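Local coordinates for cupin 2 conserved barrel domain protein (Planctomyces limnophilus, PDB 4H7L) that is of unknown function but binds a copper(II) ion inside a cupin beta-barrel, at residues 52-56 and 106-110; 68-74 and 110-116; 80-84 and 95-99. All coordinates share one frame; numbering follows the deposited sequence.

Overall arrangement
All three contacts belong to one cupin barrel. Contact 2, its centre about 6 Å from the centre of the chain, pairs strands 67-72 and 110-117 and holds the copper ligand Glu68. Contact 1 pairs strand 48-54 with 110-117 just after the turn from the smaller sheet; it shares Ala110 with contact 2, about 10 Å away centre to centre. Contact 3 packs strand 94-98 of the larger sheet against 80-83 of the smaller, its centre about 10 Å from contact 2's and 14 Å from contact 1's. Along the chain it nests inside the loops of the other two, whose segments alternate. The two sheets enclose the copper site, and the larger one runs on into the second subunit.

Contact 1: residues 52-56 and 106-110; sequences TQITK and IVGEA
Ile54 and Ala110 form an antiparallel hydrogen-bonded pair, their CA atoms 5.0 Å apart, in which Ile54 N donates to Ala110 O at 2.8 Å and Ala110 N returns a longer bond of 3.2 Å to Ile54 O. Glu109 CA adds a C-H...O contact to that same oxygen, at 3.3 Å.

The side chain of Ile54 lies between Ala110 and the end of strand 104-107. Its two branches divide the work: CG1, set beside the backbone N with chi1 at -41°, lies against Ala110 CB at 4.0 Å, while CG2 reaches Ile106 CG2 at 3.9 Å and the carbonyl oxygen of Gly108. The side chains of Ile54 and Ile106 cross at about a right angle. An alanine here would remove both branches and is likely to leave a gap between Ile106 CG2 and Ala110 CB. Gln53, on the other face of its strand, sends OE1 to Thr111 OG1 in a hydrogen bond just beyond the pair. Gly108 sits where the backbone has no room for a larger residue: at phi 89° a side chain would collide with the carbonyl oxygen of Val107. The turn through Gly108 and Glu109 carries the chain from strand 104-107 of the smaller sheet to strand 110-117 of the larger one, a sheet-to-sheet connection within the cupin barrel.

Contact 2: residues 68-74 and 110-116; sequences EIYVVLD and ATIINIV. With CU (copper (II) ion), chain D.
Glu68 OE2 binds the copper ion at 2.2 Å, and the other carboxylate oxygen, OE1, accepts a hydrogen bond from Asn114 ND2 across the strands at 3.1 Å. This bond is almost straight, 175° at the hydrogen; OE1 lies in the amide plane of Asn114, but the N-H meets it from above the carboxylate plane. Tyr70 OH donates to OE2, also from above that plane, and His61, His63 and His104 complete the metal site.

Behind this first shell, Asn114 and Tyr70 lie side by side. Asn114 turns its CG away from the backbone N (chi1 -177°), which lays the amide beside the ring, steeply turned at 76° to the ring plane, and brings OD1 to the ring edge, 3.2 Å from Tyr70 CE1. Ile112 CD1 sits over one ring face in a CH-pi contact, 3.8 Å from the centroid.

Antiparallel pairing sets these positions: Glu68, Tyr70 and Val72 face Val116, Asn114 and Ile112 on the copper side, while Ile69 and Val71 pack against Ile115 and Ile113 on the face that meets the second subunit. Leu73 and Asp74 both oppose Thr111, a classic beta bulge, where Leu73 N bonds Thr111 O at 2.9 Å. Held at both oxygens, the carboxylate of Glu68 is restrained in its rotation, which fixes OE2 toward the copper.

Contact 3: residues 80-84 and 95-99; sequences TIELN and AISIP
Ile81 and Leu83 meet Ile96 and Ile98 across the interior of the cupin barrel, where strand 80-83 of the smaller sheet packs against strand 94-98 of the larger one. The segment axes approach to 10.0 Å and run at 21° to each other, a face-to-face layering of two sheets rather than pairing within one. All four side chains are buried and point toward the opposite strand.

The interaction across the two segments is apolar. Ile81 and Ile96 reach toward each other tip to tip, Ile81 CD1 stopping 4.1 Å from Ile96 CG2. Ile81 extends this far because its CG1 stands anti to the backbone N, with chi1 at -176°, and the same CD1 also approaches Ile98 CD1 at 4.3 Å. Leu83 comes at a slant to both isoleucines. Tyr70 touches Ile81, Ile96 and Ile98, which ties this layer to the copper site, the copper ligand His104 lies against Leu83 and Ile98, and Met19 of the second subunit packs on Ile81 and Ile96.

Polar links lie outside the pair of segments. Glu82 makes a salt bridge with Arg105, while Ala95, Ile96 and Ser97 pair antiparallel with a strand of the second subunit, so the larger sheet continues through the interface. Within the apolar layer, the two methyls of Leu83 divide between neighbouring inward-facing residues of the strand, CD1 3.7 Å from Ile96 CG2 and CD2 4.0 Å from Ile98 CG1.

Contact 1: residues 52-56 and 106-110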
ATOM      1  N   THR B  52       1.811  -8.915   4.949  1.00 49.97           N
ATOM      2  CA  THR B  52       1.118  -9.907   5.759  1.00 51.86           C
ATOM      3  C   THR B  52       0.924 -11.234   5.045  1.00 55.81           C
ATOM      4  O   THR B  52       0.449 -11.284   3.912  1.00 53.53           O
ATOM      5  CB  THR B  52      -0.265  -9.382   6.190  1.00 56.17           C
ATOM      6  OG1 THR B  52      -0.107  -8.204   6.989  1.00 57.22           O
ATOM      7  CG2 THR B  52      -1.019 -10.433   6.986  1.00 59.11           C
ATOM      8  N   GLN B  53       1.285 -12.310   5.735  1.00 61.64           N
ATOM      9  CA  GLN B  53       1.098 -13.662   5.230  1.00 66.40           C
ATOM     10  C   GLN B  53      -0.159 -14.279   5.829  1.00 66.16           C
ATOM     11  O   GLN B  53      -0.234 -14.497   7.038  1.00 70.06           O
ATOM     12  CB  GLN B  53       2.308 -14.529   5.586  1.00 72.66           C
ATOM     13  CG  GLN B  53       3.626 -14.026   5.019  1.00 75.68           C
ATOM     14  CD  GLN B  53       3.702 -14.187   3.518  1.00 80.94           C
ATOM     15  OE1 GLN B  53       2.729 -14.587   2.878  1.00 82.92           O
ATOM     16  NE2 GLN B  53       4.861 -13.885   2.946  1.00 81.28           N
ATOM     17  N   ILE B  54      -1.144 -14.560   4.981  1.00 60.44           N
ATOM     18  CA  ILE B  54      -2.350 -15.256   5.416  1.00 60.01           C
ATOM     19  C   ILE B  54      -2.096 -16.755   5.342  1.00 60.62           C
ATOM     20  O   ILE B  54      -2.000 -17.321   4.252  1.00 62.35           O
ATOM     21  CB  ILE B  54      -3.568 -14.930   4.531  1.00 60.84           C
ATOM     22  CG1 ILE B  54      -3.612 -13.439   4.178  1.00 56.96           C
ATOM     23  CG2 ILE B  54      -4.854 -15.363   5.227  1.00 58.68           C
ATOM     24  CD1 ILE B  54      -3.732 -12.524   5.371  1.00 58.69           C
ATOM     25  N   THR B  55      -1.979 -17.392   6.501  1.00 66.12           N
ATOM     26  CA  THR B  55      -1.660 -18.815   6.562  1.00 68.87           C
ATOM     27  C   THR B  55      -2.773 -19.647   7.195  1.00 68.93           C
ATOM     28  O   THR B  55      -2.841 -20.859   6.986  1.00 71.00           O
ATOM     29  CB  THR B  55      -0.364 -19.050   7.357  1.00 71.95           C
ATOM     30  OG1 THR B  55      -0.431 -18.339   8.601  1.00 71.82           O
ATOM     31  CG2 THR B  55       0.845 -18.571   6.567  1.00 70.81           C
ATOM     32  N   LYS B  56      -3.645 -19.000   7.962  1.00 73.54           N
ATOM     33  CA  LYS B  56      -4.695 -19.710   8.680  1.00 77.68           C
ATOM     34  C   LYS B  56      -6.014 -18.939   8.654  1.00 74.57           C
ATOM     35  O   LYS B  56      -6.038 -17.729   8.430  1.00 74.74           O
ATOM     36  CB  LYS B  56      -4.254 -19.988  10.123  1.00 82.53           C
ATOM     37  CG  LYS B  56      -3.776 -18.764  10.898  1.00 80.91           C
ATOM     38  CD  LYS B  56      -2.831 -19.160  12.036  1.00 80.86           C
ATOM     39  CE  LYS B  56      -2.555 -17.993  12.976  1.00 79.29           C
ATOM     40  NZ  LYS B  56      -1.278 -18.156  13.726  1.00 77.83           N
ATOM     41  N   ILE B 106     -10.063 -12.831   5.109  1.00 49.94           N
ATOM     42  CA  ILE B 106      -9.589 -13.577   3.953  1.00 51.77           C
ATOM     43  C   ILE B 106      -9.723 -15.079   4.196  1.00 52.92           C
ATOM     44  O   ILE B 106      -9.607 -15.554   5.324  1.00 56.59           O
ATOM     45  CB  ILE B 106      -8.139 -13.208   3.608  1.00 49.49           C
ATOM     46  CG1 ILE B 106      -8.112 -11.836   2.936  1.00 47.54           C
ATOM     47  CG2 ILE B 106      -7.523 -14.250   2.685  1.00 50.73           C
ATOM     48  CD1 ILE B 106      -6.727 -11.312   2.648  1.00 52.22           C
ATOM     49  N   VAL B 107      -9.983 -15.814   3.123  1.00 54.80           N
ATOM     50  CA  VAL B 107     -10.199 -17.252   3.199  1.00 51.88           C
ATOM     51  C   VAL B 107      -9.244 -17.929   2.231  1.00 51.57           C
ATOM     52  O   VAL B 107      -9.203 -17.581   1.052  1.00 53.96           O
ATOM     53  CB  VAL B 107     -11.652 -17.604   2.839  1.00 51.65           C
ATOM     54  CG1 VAL B 107     -11.854 -19.110   2.808  1.00 53.14           C
ATOM     55  CG2 VAL B 107     -12.608 -16.952   3.830  1.00 50.70           C
ATOM     56  N   GLY B 108      -8.470 -18.887   2.731  1.00 51.02           N
ATOM     57  CA  GLY B 108      -7.417 -19.503   1.943  1.00 50.74           C
ATOM     58  C   GLY B 108      -6.128 -18.720   2.098  1.00 54.01           C
ATOM     59  O   GLY B 108      -6.124 -17.641   2.689  1.00 55.72           O
ATOM     60  N   GLU B 109      -5.033 -19.248   1.563  1.00 66.22           N
ATOM     61  CA  GLU B 109      -3.731 -18.620   1.747  1.00 68.02           C
ATOM     62  C   GLU B 109      -3.523 -17.449   0.791  1.00 68.76           C
ATOM     63  O   GLU B 109      -4.073 -17.423  -0.309  1.00 71.91           O
ATOM     64  CB  GLU B 109      -2.614 -19.645   1.575  1.00 71.29           C
ATOM     65  CG  GLU B 109      -2.657 -20.765   2.605  1.00 77.79           C
ATOM     66  CD  GLU B 109      -1.279 -21.312   2.941  1.00 86.00           C
ATOM     67  OE1 GLU B 109      -0.289 -20.561   2.812  1.00 90.45           O
ATOM     68  OE2 GLU B 109      -1.187 -22.495   3.333  1.00 83.38           O
ATOM     69  N   ALA B 110      -2.722 -16.481   1.222  1.00 64.44           N
ATOM     70  CA  ALA B 110      -2.470 -15.285   0.427  1.00 61.72           C
ATOM     71  C   ALA B 110      -1.359 -14.431   1.033  1.00 59.58           C
ATOM     72  O   ALA B 110      -1.038 -14.551   2.214  1.00 61.21           O
ATOM     73  CB  ALA B 110      -3.746 -14.464   0.303  1.00 61.85           C
TER

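Contact 2: residues 68-74 and 110-116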
ATOM      1  N   GLU B  68      -8.813   0.102   5.866  1.00 51.06           N
ATOM      2  CA  GLU B  68      -7.708  -0.701   5.371  1.00 49.11           C
ATOM      3  C   GLU B  68      -7.787  -0.837   3.857  1.00 49.33           C
ATOM      4  O   GLU B  68      -8.871  -0.823   3.280  1.00 49.20           O
ATOM      5  CB  GLU B  68      -7.724  -2.084   6.032  1.00 49.23           C
ATOM      6  CG  GLU B  68      -7.522  -2.048   7.542  1.00 53.79           C
ATOM      7  CD  GLU B  68      -7.392  -3.435   8.160  1.00 65.63           C
ATOM      8  OE1 GLU B  68      -6.456  -3.632   8.966  1.00 65.50           O
ATOM      9  OE2 GLU B  68      -8.224  -4.324   7.857  1.00 68.33           O
ATOM     10  N   ILE B  69      -6.630  -0.940   3.218  1.00 47.52           N
ATOM     11  CA  ILE B  69      -6.575  -1.243   1.799  1.00 49.01           C
ATOM     12  C   ILE B  69      -5.635  -2.411   1.575  1.00 49.34           C
ATOM     13  O   ILE B  69      -4.424  -2.281   1.741  1.00 48.43           O
ATOM     14  CB  ILE B  69      -6.085  -0.053   0.961  1.00 44.46           C
ATOM     15  CG1 ILE B  69      -7.016   1.145   1.136  1.00 49.30           C
ATOM     16  CG2 ILE B  69      -6.001  -0.451  -0.510  1.00 44.86           C
ATOM     17  CD1 ILE B  69      -6.559   2.376   0.382  1.00 48.42           C
ATOM     18  N   TYR B  70      -6.200  -3.555   1.207  1.00 49.61           N
ATOM     19  CA  TYR B  70      -5.405  -4.736   0.912  1.00 46.79           C
ATOM     20  C   TYR B  70      -4.968  -4.700  -0.545  1.00 45.19           C
ATOM     21  O   TYR B  70      -5.751  -4.355  -1.425  1.00 51.55           O
ATOM     22  CB  TYR B  70      -6.217  -6.012   1.151  1.00 49.81           C
ATOM     23  CG  TYR B  70      -6.611  -6.285   2.591  1.00 52.76           C
ATOM     24  CD1 TYR B  70      -6.296  -5.399   3.611  1.00 53.18           C
ATOM     25  CD2 TYR B  70      -7.293  -7.448   2.927  1.00 63.34           C
ATOM     26  CE1 TYR B  70      -6.659  -5.662   4.923  1.00 57.88           C
ATOM     27  CE2 TYR B  70      -7.656  -7.719   4.233  1.00 65.36           C
ATOM     28  CZ  TYR B  70      -7.337  -6.823   5.227  1.00 61.91           C
ATOM     29  OH  TYR B  70      -7.696  -7.092   6.529  1.00 65.51           O
ATOM     30  N   VAL B  71      -3.714  -5.042  -0.797  1.00 43.09           N
ATOM     31  CA  VAL B  71      -3.245  -5.259  -2.160  1.00 45.97           C
ATOM     32  C   VAL B  71      -2.682  -6.668  -2.272  1.00 48.95           C
ATOM     33  O   VAL B  71      -1.636  -6.969  -1.697  1.00 49.98           O
ATOM     34  CB  VAL B  71      -2.142  -4.262  -2.553  1.00 46.17           C
ATOM     35  CG1 VAL B  71      -1.702  -4.505  -3.988  1.00 50.07           C
ATOM     36  CG2 VAL B  71      -2.622  -2.834  -2.377  1.00 47.40           C
ATOM     37  N   VAL B  72      -3.368  -7.529  -3.017  1.00 48.34           N
ATOM     38  CA  VAL B  72      -2.944  -8.923  -3.146  1.00 49.38           C
ATOM     39  C   VAL B  72      -1.690  -9.061  -4.006  1.00 50.82           C
ATOM     40  O   VAL B  72      -1.663  -8.611  -5.149  1.00 54.42           O
ATOM     41  CB  VAL B  72      -4.050  -9.794  -3.761  1.00 51.45           C
ATOM     42  CG1 VAL B  72      -3.565 -11.230  -3.910  1.00 54.71           C
ATOM     43  CG2 VAL B  72      -5.309  -9.737  -2.911  1.00 51.50           C
ATOM     44  N   LEU B  73      -0.658  -9.692  -3.455  1.00 54.06           N
ATOM     45  CA  LEU B  73       0.579  -9.931  -4.192  1.00 58.19           C
ATOM     46  C   LEU B  73       0.624 -11.354  -4.749  1.00 61.86           C
ATOM     47  O   LEU B  73       1.099 -11.580  -5.862  1.00 67.27           O
ATOM     48  CB  LEU B  73       1.795  -9.665  -3.301  1.00 57.34           C
ATOM     49  CG  LEU B  73       1.914  -8.232  -2.770  1.00 57.27           C
ATOM     50  CD1 LEU B  73       3.284  -8.001  -2.156  1.00 59.13           C
ATOM     51  CD2 LEU B  73       1.643  -7.208  -3.862  1.00 57.18           C
ATOM     52  N   ASP B  74       0.136 -12.311  -3.970  1.00 67.28           N
ATOM     53  CA  ASP B  74      -0.065 -13.665  -4.471  1.00 72.07           C
ATOM     54  C   ASP B  74      -1.176 -14.332  -3.674  1.00 71.22           C
ATOM     55  O   ASP B  74      -1.616 -13.807  -2.652  1.00 72.49           O
ATOM     56  CB  ASP B  74       1.228 -14.487  -4.406  1.00 76.46           C
ATOM     57  CG  ASP B  74       1.675 -14.774  -2.984  1.00 84.78           C
ATOM     58  OD1 ASP B  74       2.873 -14.572  -2.688  1.00 87.80           O
ATOM     59  OD2 ASP B  74       0.842 -15.220  -2.166  1.00 85.68           O
ATOM     60  N   ALA B 110      -2.722 -16.481   1.222  1.00 64.44           N
ATOM     61  CA  ALA B 110      -2.470 -15.285   0.427  1.00 61.72           C
ATOM     62  C   ALA B 110      -1.359 -14.431   1.033  1.00 59.58           C
ATOM     63  O   ALA B 110      -1.038 -14.551   2.214  1.00 61.21           O
ATOM     64  CB  ALA B 110      -3.746 -14.464   0.303  1.00 61.85           C
ATOM     65  N   THR B 111      -0.772 -13.574   0.205  1.00 57.49           N
ATOM     66  CA  THR B 111       0.192 -12.582   0.662  1.00 57.14           C
ATOM     67  C   THR B 111      -0.312 -11.202   0.259  1.00 55.36           C
ATOM     68  O   THR B 111      -0.643 -10.972  -0.903  1.00 55.38           O
ATOM     69  CB  THR B 111       1.577 -12.804   0.036  1.00 62.00           C
ATOM     70  OG1 THR B 111       1.998 -14.156   0.257  1.00 66.50           O
ATOM     71  CG2 THR B 111       2.594 -11.844   0.639  1.00 62.41           C
ATOM     72  N   ILE B 112      -0.370 -10.278   1.211  1.00 47.06           N
ATOM     73  CA  ILE B 112      -0.915  -8.964   0.922  1.00 47.04           C
ATOM     74  C   ILE B 112      -0.080  -7.831   1.498  1.00 45.62           C
ATOM     75  O   ILE B 112       0.712  -8.027   2.420  1.00 45.05           O
ATOM     76  CB  ILE B 112      -2.347  -8.823   1.465  1.00 47.38           C
ATOM     77  CG1 ILE B 112      -2.351  -8.876   2.993  1.00 51.97           C
ATOM     78  CG2 ILE B 112      -3.237  -9.917   0.901  1.00 49.05           C
ATOM     79  CD1 ILE B 112      -3.465  -8.074   3.616  1.00 60.69           C
ATOM     80  N   ILE B 113      -0.250  -6.649   0.916  1.00 44.52           N
ATOM     81  CA  ILE B 113       0.182  -5.411   1.535  1.00 41.94           C
ATOM     82  C   ILE B 113      -1.052  -4.784   2.158  1.00 41.61           C
ATOM     83  O   ILE B 113      -1.978  -4.409   1.449  1.00 48.37           O
ATOM     84  CB  ILE B 113       0.732  -4.405   0.511  1.00 40.44           C
ATOM     85  CG1 ILE B 113       1.938  -4.977  -0.237  1.00 43.72           C
ATOM     86  CG2 ILE B 113       1.102  -3.101   1.207  1.00 45.07           C
ATOM     87  CD1 ILE B 113       3.166  -5.129   0.607  1.00 54.55           C
ATOM     88  N   ASN B 114      -1.076  -4.672   3.477  1.00 46.91           N
ATOM     89  CA  ASN B 114      -2.199  -4.033   4.140  1.00 42.16           C
ATOM     90  C   ASN B 114      -1.853  -2.597   4.508  1.00 42.02           C
ATOM     91  O   ASN B 114      -0.970  -2.346   5.326  1.00 45.98           O
ATOM     92  CB  ASN B 114      -2.614  -4.820   5.383  1.00 46.03           C
ATOM     93  CG  ASN B 114      -3.822  -4.223   6.067  1.00 53.41           C
ATOM     94  OD1 ASN B 114      -4.482  -3.335   5.519  1.00 54.94           O
ATOM     95  ND2 ASN B 114      -4.123  -4.706   7.269  1.00 52.06           N
ATOM     96  N   ILE B 115      -2.552  -1.657   3.887  1.00 41.62           N
ATOM     97  CA  ILE B 115      -2.340  -0.239   4.139  1.00 39.16           C
ATOM     98  C   ILE B 115      -3.424   0.264   5.081  1.00 44.10           C
ATOM     99  O   ILE B 115      -4.608   0.213   4.757  1.00 45.94           O
ATOM    100  CB  ILE B 115      -2.377   0.555   2.825  1.00 39.13           C
ATOM    101  CG1 ILE B 115      -1.286   0.050   1.879  1.00 43.35           C
ATOM    102  CG2 ILE B 115      -2.184   2.036   3.089  1.00 37.82           C
ATOM    103  CD1 ILE B 115      -1.586   0.291   0.417  1.00 48.32           C
ATOM    104  N   VAL B 116      -3.015   0.744   6.252  1.00 44.32           N
ATOM    105  CA  VAL B 116      -3.959   1.112   7.303  1.00 40.12           C
ATOM    106  C   VAL B 116      -3.893   2.600   7.633  1.00 39.72           C
ATOM    107  O   VAL B 116      -2.808   3.149   7.831  1.00 47.95           O
ATOM    108  CB  VAL B 116      -3.662   0.326   8.591  1.00 38.50           C
ATOM    109  CG1 VAL B 116      -4.699   0.641   9.660  1.00 39.87           C
ATOM    110  CG2 VAL B 116      -3.613  -1.167   8.308  1.00 43.99           C
TER
HETATM  111 CU    CU D 201      -8.809  -5.843   9.319  1.00 70.35          CU

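Contact 3: residues 80-84 and 95-99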
ATOM      1  N   THR B  80     -10.391 -16.327  -1.385  1.00 56.67           N
ATOM      2  CA  THR B  80     -11.364 -15.255  -1.531  1.00 60.39           C
ATOM      3  C   THR B  80     -11.234 -14.235  -0.417  1.00 53.00           C
ATOM      4  O   THR B  80     -10.475 -14.417   0.534  1.00 56.34           O
ATOM      5  CB  THR B  80     -12.805 -15.794  -1.500  1.00 60.03           C
ATOM      6  OG1 THR B  80     -13.092 -16.324  -0.201  1.00 62.64           O
ATOM      7  CG2 THR B  80     -12.998 -16.881  -2.543  1.00 58.18           C
ATOM      8  N   ILE B  81     -11.989 -13.155  -0.551  1.00 45.44           N
ATOM      9  CA  ILE B  81     -12.128 -12.181   0.514  1.00 44.82           C
ATOM     10  C   ILE B  81     -13.614 -12.050   0.788  1.00 45.29           C
ATOM     11  O   ILE B  81     -14.423 -12.083  -0.138  1.00 45.19           O
ATOM     12  CB  ILE B  81     -11.527 -10.819   0.125  1.00 45.81           C
ATOM     13  CG1 ILE B  81     -11.610  -9.845   1.299  1.00 46.78           C
ATOM     14  CG2 ILE B  81     -12.239 -10.243  -1.088  1.00 49.06           C
ATOM     15  CD1 ILE B  81     -10.614  -8.717   1.213  1.00 49.39           C
ATOM     16  N   GLU B  82     -13.977 -11.941   2.060  1.00 46.53           N
ATOM     17  CA  GLU B  82     -15.374 -11.793   2.436  1.00 47.63           C
ATOM     18  C   GLU B  82     -15.617 -10.396   2.968  1.00 50.88           C
ATOM     19  O   GLU B  82     -14.985  -9.973   3.934  1.00 49.67           O
ATOM     20  CB  GLU B  82     -15.767 -12.839   3.477  1.00 51.57           C
ATOM     21  CG  GLU B  82     -15.821 -14.252   2.918  1.00 67.11           C
ATOM     22  CD  GLU B  82     -16.138 -15.295   3.976  1.00 72.86           C
ATOM     23  OE1 GLU B  82     -16.264 -14.927   5.164  1.00 71.55           O
ATOM     24  OE2 GLU B  82     -16.261 -16.484   3.616  1.00 76.25           O
ATOM     25  N   LEU B  83     -16.526  -9.676   2.320  1.00 49.37           N
ATOM     26  CA  LEU B  83     -16.871  -8.321   2.727  1.00 44.49           C
ATOM     27  C   LEU B  83     -18.361  -8.257   3.032  1.00 48.08           C
ATOM     28  O   LEU B  83     -19.195  -8.494   2.157  1.00 48.55           O
ATOM     29  CB  LEU B  83     -16.492  -7.327   1.629  1.00 45.05           C
ATOM     30  CG  LEU B  83     -15.000  -7.295   1.296  1.00 47.54           C
ATOM     31  CD1 LEU B  83     -14.739  -6.573  -0.014  1.00 49.90           C
ATOM     32  CD2 LEU B  83     -14.232  -6.634   2.420  1.00 48.56           C
ATOM     33  N   ASN B  84     -18.688  -7.948   4.282  1.00 53.31           N
ATOM     34  CA  ASN B  84     -20.071  -7.976   4.750  1.00 54.07           C
ATOM     35  C   ASN B  84     -20.829  -9.191   4.224  1.00 53.41           C
ATOM     36  O   ASN B  84     -21.919  -9.062   3.671  1.00 57.94           O
ATOM     37  CB  ASN B  84     -20.806  -6.689   4.365  1.00 55.43           C
ATOM     38  CG  ASN B  84     -20.351  -5.486   5.178  1.00 58.75           C
ATOM     39  OD1 ASN B  84     -19.993  -5.612   6.351  1.00 54.62           O
ATOM     40  ND2 ASN B  84     -20.373  -4.311   4.557  1.00 57.96           N
ATOM     41  N   ALA B  95      -6.853  -4.676  -5.568  1.00 42.18           N
ATOM     42  CA  ALA B  95      -6.839  -3.724  -4.460  1.00 38.45           C
ATOM     43  C   ALA B  95      -8.223  -3.648  -3.835  1.00 42.47           C
ATOM     44  O   ALA B  95      -9.210  -3.397  -4.528  1.00 46.68           O
ATOM     45  CB  ALA B  95      -6.408  -2.356  -4.939  1.00 39.61           C
ATOM     46  N   ILE B  96      -8.300  -3.864  -2.528  1.00 41.63           N
ATOM     47  CA  ILE B  96      -9.579  -3.818  -1.842  1.00 42.33           C
ATOM     48  C   ILE B  96      -9.578  -2.752  -0.761  1.00 41.92           C
ATOM     49  O   ILE B  96      -8.746  -2.763   0.141  1.00 50.13           O
ATOM     50  CB  ILE B  96      -9.946  -5.170  -1.211  1.00 45.70           C
ATOM     51  CG1 ILE B  96      -9.754  -6.300  -2.221  1.00 48.91           C
ATOM     52  CG2 ILE B  96     -11.382  -5.147  -0.727  1.00 48.13           C
ATOM     53  CD1 ILE B  96      -8.422  -6.987  -2.112  1.00 52.97           C
ATOM     54  N   SER B  97     -10.524  -1.832  -0.871  1.00 36.98           N
ATOM     55  CA  SER B  97     -10.702  -0.776   0.106  1.00 37.87           C
ATOM     56  C   SER B  97     -11.756  -1.202   1.112  1.00 39.56           C
ATOM     57  O   SER B  97     -12.886  -1.523   0.740  1.00 35.10           O
ATOM     58  CB  SER B  97     -11.139   0.511  -0.592  1.00 41.93           C
ATOM     59  OG  SER B  97     -11.606   1.467   0.341  1.00 60.38           O
ATOM     60  N   ILE B  98     -11.380  -1.206   2.386  1.00 42.13           N
ATOM     61  CA  ILE B  98     -12.264  -1.661   3.448  1.00 35.89           C
ATOM     62  C   ILE B  98     -12.480  -0.553   4.468  1.00 35.65           C
ATOM     63  O   ILE B  98     -11.693  -0.396   5.397  1.00 42.60           O
ATOM     64  CB  ILE B  98     -11.679  -2.888   4.156  1.00 39.03           C
ATOM     65  CG1 ILE B  98     -11.351  -3.971   3.126  1.00 41.82           C
ATOM     66  CG2 ILE B  98     -12.655  -3.411   5.209  1.00 40.27           C
ATOM     67  CD1 ILE B  98     -10.599  -5.159   3.694  1.00 38.77           C
ATOM     68  N   PRO B  99     -13.547   0.233   4.284  1.00 35.60           N
ATOM     69  CA  PRO B  99     -13.883   1.302   5.228  1.00 40.98           C
ATOM     70  C   PRO B  99     -14.210   0.745   6.602  1.00 42.53           C
ATOM     71  O   PRO B  99     -14.445  -0.452   6.736  1.00 41.97           O
ATOM     72  CB  PRO B  99     -15.134   1.946   4.612  1.00 43.45           C
ATOM     73  CG  PRO B  99     -15.135   1.537   3.191  1.00 40.68           C
ATOM     74  CD  PRO B  99     -14.447   0.213   3.120  1.00 39.17           C
TER